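Local coordinates for protein cryptic loci regulator 2 (Schizosaccharomyces pombe 972h-, PDB 5IKJ) that is required for transcriptional silencing in fission yeast heterochromatin, acting upstream of histone deacetylases and supporting nucleosome positioning and gene silencing by the SHREC repressor complex, at residues A[59-64]-A[138-143]; A[66-71]-A[360-365]; A[72-77]-A[231-236]; A[338-343]-A[366-371]. All coordinates share one frame; numbering follows the deposited sequence.

Contact 1: A[59-64]-A[138-143]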
# COMPACT_ATOMS: atom_id res chain seq x y z
N CYS A 59 -20.59 12.81 -5.89
CA CYS A 59 -20.20 11.52 -6.45
C CYS A 59 -18.90 11.63 -7.23
O CYS A 59 -17.99 10.81 -7.07
CB CYS A 59 -21.32 10.98 -7.35
SG CYS A 59 -22.78 10.41 -6.49
N GLY A 60 -18.79 12.66 -8.08
CA GLY A 60 -17.60 12.80 -8.91
C GLY A 60 -16.35 13.08 -8.10
O GLY A 60 -15.29 12.50 -8.36
N ARG A 61 -16.44 13.97 -7.11
CA ARG A 61 -15.27 14.29 -6.29
C ARG A 61 -14.80 13.06 -5.52
O ARG A 61 -13.61 12.73 -5.53
CB ARG A 61 -15.59 15.43 -5.32
CG ARG A 61 -14.44 15.70 -4.34
CD ARG A 61 -14.70 16.89 -3.43
NE ARG A 61 -15.69 16.60 -2.40
CZ ARG A 61 -16.99 16.86 -2.49
NH1 ARG A 61 -17.80 16.56 -1.49
NH2 ARG A 61 -17.49 17.43 -3.59
N LEU A 62 -15.73 12.38 -4.85
CA LEU A 62 -15.34 11.26 -3.99
C LEU A 62 -14.97 10.04 -4.82
O LEU A 62 -14.05 9.30 -4.45
CB LEU A 62 -16.48 10.94 -3.02
CG LEU A 62 -16.80 12.08 -2.05
CD1 LEU A 62 -18.07 11.81 -1.27
CD2 LEU A 62 -15.63 12.31 -1.10
N LEU A 63 -15.66 9.81 -5.93
CA LEU A 63 -15.21 8.78 -6.87
C LEU A 63 -13.79 9.07 -7.34
O LEU A 63 -12.92 8.20 -7.31
CB LEU A 63 -16.17 8.69 -8.05
CG LEU A 63 -15.85 7.61 -9.09
CD1 LEU A 63 -15.81 6.24 -8.44
CD2 LEU A 63 -16.86 7.63 -10.24
N ALA A 64 -13.54 10.31 -7.77
CA ALA A 64 -12.21 10.67 -8.25
C ALA A 64 -11.16 10.46 -7.17
O ALA A 64 -10.08 9.93 -7.45
CB ALA A 64 -12.20 12.13 -8.72
N SER A 138 -6.50 18.27 -8.77
CA SER A 138 -7.37 18.69 -7.67
C SER A 138 -8.73 18.04 -7.89
O SER A 138 -9.54 18.51 -8.68
CB SER A 138 -7.48 20.21 -7.62
OG SER A 138 -8.09 20.72 -8.80
N PHE A 139 -8.97 16.94 -7.17
CA PHE A 139 -10.16 16.13 -7.42
C PHE A 139 -11.44 16.77 -6.89
O PHE A 139 -12.52 16.26 -7.17
CB PHE A 139 -9.97 14.74 -6.82
CG PHE A 139 -8.69 14.08 -7.23
CD1 PHE A 139 -8.45 13.78 -8.56
CD2 PHE A 139 -7.73 13.76 -6.29
CE1 PHE A 139 -7.26 13.18 -8.95
CE2 PHE A 139 -6.54 13.16 -6.67
CZ PHE A 139 -6.31 12.86 -8.00
N GLU A 140 -11.33 17.87 -6.15
CA GLU A 140 -12.53 18.58 -5.69
C GLU A 140 -13.34 19.16 -6.84
O GLU A 140 -14.48 19.57 -6.63
CB GLU A 140 -12.14 19.69 -4.72
CG GLU A 140 -11.57 19.19 -3.40
CD GLU A 140 -11.66 20.22 -2.29
OE1 GLU A 140 -11.39 21.41 -2.55
OE2 GLU A 140 -12.02 19.84 -1.15
N ASN A 141 -12.77 19.22 -8.05
CA ASN A 141 -13.47 19.78 -9.20
C ASN A 141 -14.21 18.73 -10.03
O ASN A 141 -15.13 19.09 -10.78
CB ASN A 141 -12.49 20.52 -10.11
CG ASN A 141 -12.25 21.95 -9.67
OD1 ASN A 141 -12.27 22.26 -8.48
ND2 ASN A 141 -12.03 22.83 -10.63
N TYR A 142 -13.84 17.46 -9.92
CA TYR A 142 -14.48 16.43 -10.72
C TYR A 142 -15.96 16.34 -10.37
O TYR A 142 -16.40 16.70 -9.28
CB TYR A 142 -13.81 15.07 -10.49
CG TYR A 142 -12.41 14.95 -11.07
CD1 TYR A 142 -11.40 15.83 -10.69
CD2 TYR A 142 -12.10 13.95 -11.98
CE1 TYR A 142 -10.13 15.72 -11.21
CE2 TYR A 142 -10.83 13.83 -12.50
CZ TYR A 142 -9.84 14.72 -12.11
OH TYR A 142 -8.58 14.61 -12.63
N TYR A 143 -16.74 15.84 -11.33
CA TYR A 143 -18.18 15.72 -11.15
C TYR A 143 -18.72 14.74 -12.17
O TYR A 143 -18.16 14.59 -13.26
CB TYR A 143 -18.88 17.08 -11.28
CG TYR A 143 -19.02 17.55 -12.71
CD1 TYR A 143 -17.99 18.23 -13.34
CD2 TYR A 143 -20.19 17.31 -13.42
CE1 TYR A 143 -18.12 18.67 -14.65
CE2 TYR A 143 -20.33 17.74 -14.72
CZ TYR A 143 -19.29 18.42 -15.33
OH TYR A 143 -19.43 18.85 -16.64

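Contact 2: A[66-71]-A[360-365]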
# COMPACT_ATOMS: atom_id res chain seq x y z
N HIS A 66 -11.31 8.36 -4.90
CA HIS A 66 -11.19 6.93 -4.65
C HIS A 66 -10.38 6.25 -5.75
O HIS A 66 -9.42 5.53 -5.46
CB HIS A 66 -12.59 6.31 -4.55
CG HIS A 66 -12.62 5.01 -3.81
ND1 HIS A 66 -13.80 4.40 -3.45
CD2 HIS A 66 -11.63 4.21 -3.35
CE1 HIS A 66 -13.54 3.27 -2.81
NE2 HIS A 66 -12.23 3.13 -2.74
N VAL A 67 -10.75 6.47 -7.01
CA VAL A 67 -10.09 5.79 -8.11
C VAL A 67 -8.65 6.27 -8.25
O VAL A 67 -7.73 5.48 -8.49
CB VAL A 67 -10.87 5.98 -9.43
CG1 VAL A 67 -10.30 5.08 -10.52
CG2 VAL A 67 -12.34 5.70 -9.22
N PHE A 68 -8.43 7.58 -8.11
CA PHE A 68 -7.10 8.17 -8.24
C PHE A 68 -6.47 8.46 -6.88
O PHE A 68 -5.56 9.29 -6.80
CB PHE A 68 -7.17 9.44 -9.08
CG PHE A 68 -7.77 9.23 -10.44
CD1 PHE A 68 -7.15 8.39 -11.35
CD2 PHE A 68 -8.94 9.87 -10.81
CE1 PHE A 68 -7.70 8.19 -12.61
CE2 PHE A 68 -9.49 9.67 -12.06
CZ PHE A 68 -8.86 8.83 -12.96
N GLY A 69 -6.93 7.79 -5.83
CA GLY A 69 -6.37 7.98 -4.51
C GLY A 69 -6.54 6.76 -3.63
O GLY A 69 -5.72 5.83 -3.66
N GLY A 70 -7.61 6.74 -2.84
CA GLY A 70 -7.88 5.64 -1.94
C GLY A 70 -7.22 5.84 -0.58
O GLY A 70 -6.25 6.58 -0.42
N ALA A 71 -7.77 5.14 0.41
CA ALA A 71 -7.29 5.27 1.79
C ALA A 71 -5.78 5.08 1.86
O ALA A 71 -5.23 4.10 1.35
CB ALA A 71 -7.98 4.23 2.67
N ILE A 360 2.57 14.83 -14.41
CA ILE A 360 2.77 13.73 -13.47
C ILE A 360 1.73 12.64 -13.75
O ILE A 360 0.55 12.96 -13.95
CB ILE A 360 2.66 14.23 -12.02
CG1 ILE A 360 3.73 15.29 -11.74
CG2 ILE A 360 2.80 13.08 -11.03
CD1 ILE A 360 3.47 16.09 -10.48
N PRO A 361 2.11 11.36 -13.77
CA PRO A 361 1.11 10.31 -14.06
C PRO A 361 0.24 10.05 -12.84
O PRO A 361 0.75 9.89 -11.73
CB PRO A 361 1.97 9.10 -14.41
CG PRO A 361 3.21 9.28 -13.59
CD PRO A 361 3.43 10.78 -13.45
N LEU A 362 -1.07 10.03 -13.05
CA LEU A 362 -1.98 9.78 -11.94
C LEU A 362 -1.82 8.36 -11.42
O LEU A 362 -1.56 7.42 -12.17
CB LEU A 362 -3.43 10.01 -12.37
CG LEU A 362 -3.87 11.46 -12.63
CD1 LEU A 362 -5.37 11.50 -12.88
CD2 LEU A 362 -3.51 12.38 -11.47
N THR A 363 -1.97 8.21 -10.10
CA THR A 363 -1.92 6.91 -9.45
C THR A 363 -3.32 6.29 -9.49
O THR A 363 -4.26 6.85 -8.92
CB THR A 363 -1.43 7.04 -8.01
OG1 THR A 363 -0.12 7.60 -8.00
CG2 THR A 363 -1.41 5.69 -7.31
N VAL A 364 -3.45 5.15 -10.16
CA VAL A 364 -4.73 4.47 -10.31
C VAL A 364 -4.81 3.35 -9.29
O VAL A 364 -3.92 2.49 -9.23
CB VAL A 364 -4.91 3.94 -11.75
CG1 VAL A 364 -6.30 3.32 -11.90
CG2 VAL A 364 -4.71 5.06 -12.75
N LEU A 365 -5.87 3.35 -8.51
CA LEU A 365 -6.02 2.40 -7.42
C LEU A 365 -6.43 1.04 -7.98
O LEU A 365 -7.51 0.92 -8.57
CB LEU A 365 -7.08 2.89 -6.44
CG LEU A 365 -7.32 2.09 -5.17
CD1 LEU A 365 -6.10 2.13 -4.26
CD2 LEU A 365 -8.55 2.65 -4.46

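Contact 3: A[72-77]-A[231-236]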
# COMPACT_ATOMS: atom_id res chain seq x y z
N GLY A 72 -5.12 6.04 2.50
CA GLY A 72 -3.70 5.94 2.78
C GLY A 72 -2.78 6.60 1.77
O GLY A 72 -1.56 6.54 1.96
N SER A 73 -3.32 7.22 0.73
CA SER A 73 -2.47 7.79 -0.31
C SER A 73 -1.72 9.00 0.22
O SER A 73 -2.29 9.87 0.89
CB SER A 73 -3.31 8.20 -1.52
OG SER A 73 -2.48 8.70 -2.56
N THR A 74 -0.42 9.06 -0.08
CA THR A 74 0.40 10.24 0.17
C THR A 74 0.92 10.85 -1.12
O THR A 74 1.81 11.70 -1.08
CB THR A 74 1.57 9.90 1.10
OG1 THR A 74 2.50 9.04 0.42
CG2 THR A 74 1.08 9.20 2.36
N GLN A 75 0.38 10.43 -2.27
CA GLN A 75 0.85 10.96 -3.55
C GLN A 75 0.65 12.46 -3.67
O GLN A 75 1.52 13.13 -4.25
CB GLN A 75 0.16 10.22 -4.70
CG GLN A 75 0.45 8.73 -4.75
CD GLN A 75 1.93 8.43 -4.71
OE1 GLN A 75 2.72 9.01 -5.46
NE2 GLN A 75 2.32 7.52 -3.82
N PRO A 76 -0.45 13.05 -3.18
CA PRO A 76 -0.54 14.52 -3.21
C PRO A 76 0.61 15.21 -2.50
O PRO A 76 0.99 16.32 -2.89
CB PRO A 76 -1.89 14.80 -2.53
CG PRO A 76 -2.68 13.56 -2.74
CD PRO A 76 -1.69 12.44 -2.68
N ILE A 77 1.17 14.58 -1.46
CA ILE A 77 2.31 15.18 -0.76
C ILE A 77 3.54 15.18 -1.65
O ILE A 77 4.29 16.16 -1.71
CB ILE A 77 2.56 14.45 0.57
CG1 ILE A 77 1.33 14.58 1.47
CG2 ILE A 77 3.79 15.02 1.27
CD1 ILE A 77 1.43 13.83 2.79
N CYS A 231 2.73 -0.17 0.46
CA CYS A 231 3.67 -0.79 -0.46
C CYS A 231 4.31 0.25 -1.36
O CYS A 231 5.54 0.31 -1.49
CB CYS A 231 2.93 -1.84 -1.29
SG CYS A 231 3.97 -2.77 -2.40
N LYS A 232 3.49 1.08 -2.01
CA LYS A 232 4.01 2.10 -2.91
C LYS A 232 4.98 3.02 -2.19
O LYS A 232 6.03 3.39 -2.74
CB LYS A 232 2.85 2.90 -3.50
CG LYS A 232 3.21 3.75 -4.70
CD LYS A 232 1.97 4.40 -5.30
CE LYS A 232 2.31 5.36 -6.43
NZ LYS A 232 2.87 4.67 -7.62
N ASP A 233 4.67 3.40 -0.95
CA ASP A 233 5.55 4.30 -0.21
C ASP A 233 6.86 3.61 0.16
O ASP A 233 7.92 4.23 0.11
CB ASP A 233 4.84 4.82 1.04
CG ASP A 233 3.67 5.72 0.72
OD1 ASP A 233 3.56 6.18 -0.44
OD2 ASP A 233 2.85 5.98 1.63
N ASP A 234 6.80 2.33 0.52
CA ASP A 234 8.01 1.60 0.91
C ASP A 234 8.91 1.27 -0.27
O ASP A 234 10.07 0.92 -0.06
CB ASP A 234 7.63 0.32 1.65
CG ASP A 234 7.22 0.57 3.09
OD1 ASP A 234 7.08 1.75 3.48
OD2 ASP A 234 7.04 -0.42 3.84
N THR A 235 8.40 1.35 -1.50
CA THR A 235 9.18 0.99 -2.68
C THR A 235 9.25 2.08 -3.74
O THR A 235 10.09 1.98 -4.64
CB THR A 235 8.62 -0.28 -3.34
OG1 THR A 235 7.31 -0.02 -3.85
CG2 THR A 235 8.55 -1.42 -2.33
N TYR A 236 8.41 3.12 -3.66
CA TYR A 236 8.37 4.14 -4.70
C TYR A 236 8.39 5.55 -4.12
O TYR A 236 9.24 6.36 -4.50
CB TYR A 236 7.13 3.94 -5.58
CG TYR A 236 6.86 5.06 -6.55
CD1 TYR A 236 7.50 5.11 -7.78
CD2 TYR A 236 5.95 6.07 -6.25
CE1 TYR A 236 7.25 6.14 -8.68
CE2 TYR A 236 5.69 7.09 -7.14
CZ TYR A 236 6.34 7.12 -8.35
OH TYR A 236 6.09 8.14 -9.23
O HOH W 1 0.46 5.31 2.88

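Contact 4: A[338-343]-A[366-371]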
# COMPACT_ATOMS: atom_id res chain seq x y z
N GLY A 338 -1.12 -9.89 2.78
CA GLY A 338 -1.59 -9.16 1.61
C GLY A 338 -1.80 -10.03 0.39
O GLY A 338 -1.25 -9.75 -0.68
N ILE A 339 -2.62 -11.08 0.53
CA ILE A 339 -2.93 -11.93 -0.61
C ILE A 339 -3.74 -11.14 -1.63
O ILE A 339 -4.58 -10.30 -1.27
CB ILE A 339 -3.68 -13.19 -0.15
CG1 ILE A 339 -3.73 -14.22 -1.28
CG2 ILE A 339 -5.08 -12.84 0.32
CD1 ILE A 339 -4.16 -15.60 -0.83
N PHE A 340 -3.48 -11.39 -2.91
CA PHE A 340 -4.20 -10.71 -3.97
C PHE A 340 -4.19 -11.58 -5.22
O PHE A 340 -3.46 -12.56 -5.31
CB PHE A 340 -3.58 -9.34 -4.27
CG PHE A 340 -2.26 -9.41 -4.97
CD1 PHE A 340 -1.10 -9.71 -4.26
CD2 PHE A 340 -2.16 -9.18 -6.33
CE1 PHE A 340 0.12 -9.78 -4.90
CE2 PHE A 340 -0.94 -9.25 -6.98
CZ PHE A 340 0.20 -9.55 -6.26
N GLN A 341 -5.03 -11.20 -6.19
CA GLN A 341 -5.09 -11.88 -7.47
C GLN A 341 -4.34 -11.05 -8.50
O GLN A 341 -4.78 -9.93 -8.80
CB GLN A 341 -6.53 -12.09 -7.90
CG GLN A 341 -7.29 -13.10 -7.06
CD GLN A 341 -6.74 -14.51 -7.21
OE1 GLN A 341 -6.02 -14.80 -8.15
NE2 GLN A 341 -7.09 -15.38 -6.27
N PRO A 342 -3.24 -11.53 -9.07
CA PRO A 342 -2.58 -10.77 -10.14
C PRO A 342 -3.57 -10.46 -11.26
O PRO A 342 -4.53 -11.20 -11.50
CB PRO A 342 -1.47 -11.72 -10.62
CG PRO A 342 -1.18 -12.58 -9.44
CD PRO A 342 -2.49 -12.75 -8.72
N LEU A 343 -3.33 -9.35 -11.95
CA LEU A 343 -4.20 -8.92 -13.03
C LEU A 343 -3.76 -9.52 -14.35
O LEU A 343 -2.57 -9.71 -14.61
CB LEU A 343 -4.21 -7.39 -13.14
CG LEU A 343 -4.60 -6.61 -11.89
CD1 LEU A 343 -4.64 -5.11 -12.19
CD2 LEU A 343 -5.94 -7.07 -11.33
N PRO A 366 -5.61 0.00 -7.82
CA PRO A 366 -6.01 -1.32 -8.31
C PRO A 366 -6.97 -2.01 -7.37
O PRO A 366 -6.92 -1.85 -6.15
CB PRO A 366 -4.67 -2.07 -8.39
CG PRO A 366 -3.89 -1.50 -7.28
CD PRO A 366 -4.28 -0.04 -7.18
N THR A 367 -7.88 -2.78 -7.96
CA THR A 367 -8.82 -3.62 -7.21
C THR A 367 -8.50 -5.07 -7.57
O THR A 367 -9.01 -5.60 -8.56
CB THR A 367 -10.28 -3.26 -7.52
OG1 THR A 367 -10.49 -3.28 -8.94
CG2 THR A 367 -10.61 -1.88 -6.97
N PHE A 368 -7.65 -5.70 -6.75
CA PHE A 368 -7.18 -7.05 -7.07
C PHE A 368 -8.26 -8.09 -6.81
O PHE A 368 -8.37 -9.08 -7.55
CB PHE A 368 -5.93 -7.38 -6.26
CG PHE A 368 -4.69 -6.68 -6.74
CD1 PHE A 368 -4.31 -6.77 -8.07
CD2 PHE A 368 -3.90 -5.97 -5.86
CE1 PHE A 368 -3.17 -6.13 -8.51
CE2 PHE A 368 -2.75 -5.33 -6.30
CZ PHE A 368 -2.39 -5.42 -7.63
N GLY A 369 -9.06 -7.90 -5.77
CA GLY A 369 -10.06 -8.87 -5.37
C GLY A 369 -10.84 -9.46 -6.53
O GLY A 369 -11.53 -8.74 -7.26
N GLY A 370 -10.73 -10.77 -6.71
CA GLY A 370 -11.42 -11.45 -7.80
C GLY A 370 -11.40 -12.96 -7.67
O GLY A 370 -11.30 -13.49 -6.56
N GLU A 371 -11.50 -13.66 -8.79
CA GLU A 371 -11.53 -15.12 -8.81
C GLU A 371 -10.47 -15.62 -9.78
O GLU A 371 -10.34 -15.08 -10.89
CB GLU A 371 -12.91 -15.64 -9.23
CG GLU A 371 -14.10 -14.99 -8.52
CD GLU A 371 -14.37 -15.58 -7.15
OE1 GLU A 371 -14.05 -16.77 -6.94
OE2 GLU A 371 -14.90 -14.86 -6.28

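Contact 1: A[59-64]-A[138-143]
Gly60 and Tyr143 meet backbone to backbone, their CA atoms 3.7 Å apart, where the turn formed by 138-143 runs in against helix 50-67. The missing side chain at Gly60 makes this possible, since a CB there would collide with Tyr143 CA. One helical turn further on, Ala64 offers a small methyl group. Ala64 CB reaches Tyr142 CG at 3.7 Å, approaching the ring obliquely, and also meets Phe139 CB at 3.9 Å. Phe139 itself lies with one ring face beneath the carbonyl oxygen of Ala64. Residues 139-142 form a type I turn, closed by Tyr142 N to Phe139 O, so a small-residue face of the helix receives a tight turn that leads straight into strand 143-144. Arg61 takes the flank. With CG anti to the backbone N (chi1 174°), its aliphatic chain runs along the turn backbone, Arg61 CG lying 3.5 Å from Phe139 O and CD 3.6 Å from Glu140 CA. The Arg61 and Glu140 side chains then travel side by side in the same direction, touching through methylenes. Their charged ends do not meet: Arg61 NE stays 5.1 Å from Glu140 OE2, and the guanidinium and carboxylate planes stand 85° apart. The end of the Tyr142 side chain leads away from the helix, where its hydroxyl bonds Thr136 O, while Tyr143 pairs by its backbone with Pro13 and Ile15.

Contact 2: A[66-71]-A[360-365]
Val67 and Leu365 share the one hydrogen bond between these segments: Leu365 N donates to Val67 O at 2.8 Å, nearly straight (163° at the hydrogen). Val67 O belongs to the last turn of helix 50-67, and Phe68 is the first residue to leave helical geometry, so the extended 360-365 segment takes up a carbonyl at the helix end. A weaker polar contact lies beside it, where the CA hydrogen of Phe68 faces Thr363 O with a CA-to-O distance of 3.2 Å. Leu365 CD2 also makes a close methyl-to-carbonyl approach, 3.2 Å from His66 O.

The apolar contacts fall at two places. Leu362 CD1 sits over one face of the Phe68 ring, 4.0 Å from its centroid, as a CH-pi contact, while Val364 CG2 approaches the same ring at its edge near the ring plane. At the other end Leu365, its CG anti to the backbone N (chi1 -175°), brings CD2 to 3.6 Å from His66 CD2. Gly70 lies beside that methyl, where a CB would clash with it.

His66 turns its polar end elsewhere, bonding Glu225 through NE2 and stacking on Tyr191. Leu365 O is bonded by a basic side chain of another protein's chain. The single backbone bond probably sets the register, while apolar side chains supply much of the buried surface, Leu362 packing at the Phe68 end and Leu365 at the His66 end.

Contact 3: A[72-77]-A[231-236]
Gln75 and Lys232 make the close-packed side of this contact. Gln75 bends at its second torsion (chi2 -52°), which folds its amide across the lysine chain at about a right angle, with Gln75 NE2 lying 3.4 Å from Lys232 CE. Its OE1 meets the edge of the Tyr236 ring near the ring plane, 3.9 Å from CE2. The amide nitrogen is bonded by neither of these; its hydrogen-bond partner is Thr237 OG1, which also bonds Asp233 OD1. A leucine in place of Gln75 would probably leave the Thr237 hydroxyl without its amide mate and remove a polar tie between the two helices. Lys232 carries its charge past the glutamine, NZ bonding the backbone of another protein's chain.

The join is that of one helix start to another helix's end: 72-77 leads into helix 75-82, with Thr74 at its N-cap position though its side chain makes no capping bond, and 231-236 is the last part of helix 214-237, which widens to a pi-type turn at 233-236. The Thr74 and Asp233 side chains approach from opposite directions and are only weakly paired: Thr74 OG1 lies 3.2 Å from Asp233 OD1 and 3.3 Å from Asp233 OD2, with one hydroxyl proton between them, and the hydroxyl also accepts a bond from Trp238 NE1. Beyond them the two segments are linked through water instead of by direct touch. One water, 2.8 Å from Asp233 OD2, donates to that oxygen and to Gly72 O.

Contact 4: A[338-343]-A[366-371]
Phe368 packs against Phe340 and Leu343 of segment 338-343, which continues strand 333-340, a member of the mixed sheet paired antiparallel with strand 377-384. The irregular 366-371 segment crosses it, the touching parts running 97° apart end to end. Pro366 begins it by backing the aromatic that follows: its CB lies above one face of the Phe368 ring, offset toward the rim. Thr367 gives segment 338-343 little more than its carbonyl oxygen, which approaches a Leu343 methyl, while its N is bonded by a polar side chain of another protein's chain.

Phe368 carries the contact. Phe340 lies alongside it, pointing the same way, and sets Phe340 CD2 over the centre of the Phe368 ring face opposite Pro366, 3.6 Å from Phe368 CG. The two rings are oblique, their planes 46° apart and centroids separated by 4.5 Å. Phe340 reaches this place with CG between its backbone N and carbonyl carbon (chi1 72°). Leu343 crosses Phe368 at about a right angle, Leu343 CD2 coming to the ring edge 3.7 Å from Phe368 CD1. Gln341 O adds a close polar neighbour at 3.3 Å from Phe368 CD1. A serine in place of Phe368 would probably open a gap between Phe340 and Pro366 and leave Leu343 CD2 without its ring. An apolar side chain of another protein's chain also packs on Phe368.

Phe368 O lies 3.5 Å from Gln341 CB, and past Gly369 the Gly370 O stands 4.1 Å from Gln341 CG.

How the contacts relate
Contact 3 is the buried one, nearest the centre of the chain, and also the most polar; contact 4 lies at the surface yet is almost wholly apolar. Contacts 1 and 2 are partly buried and share helix 50-67, one on its flank, the other at its end, and touch where Phe139 CZ packs on Phe68 CB. Small residues and turn backbone mark contact 1, a direct backbone bond contact 2. Thr363 links contact 2 to contact 3, its OG1 resting against Gln75 and Lys232. Contacts 2 and 4 use adjoining parts of the long loop between strands 353-355 and 377-384, and both have residues reached by another protein's chain, as does contact 3.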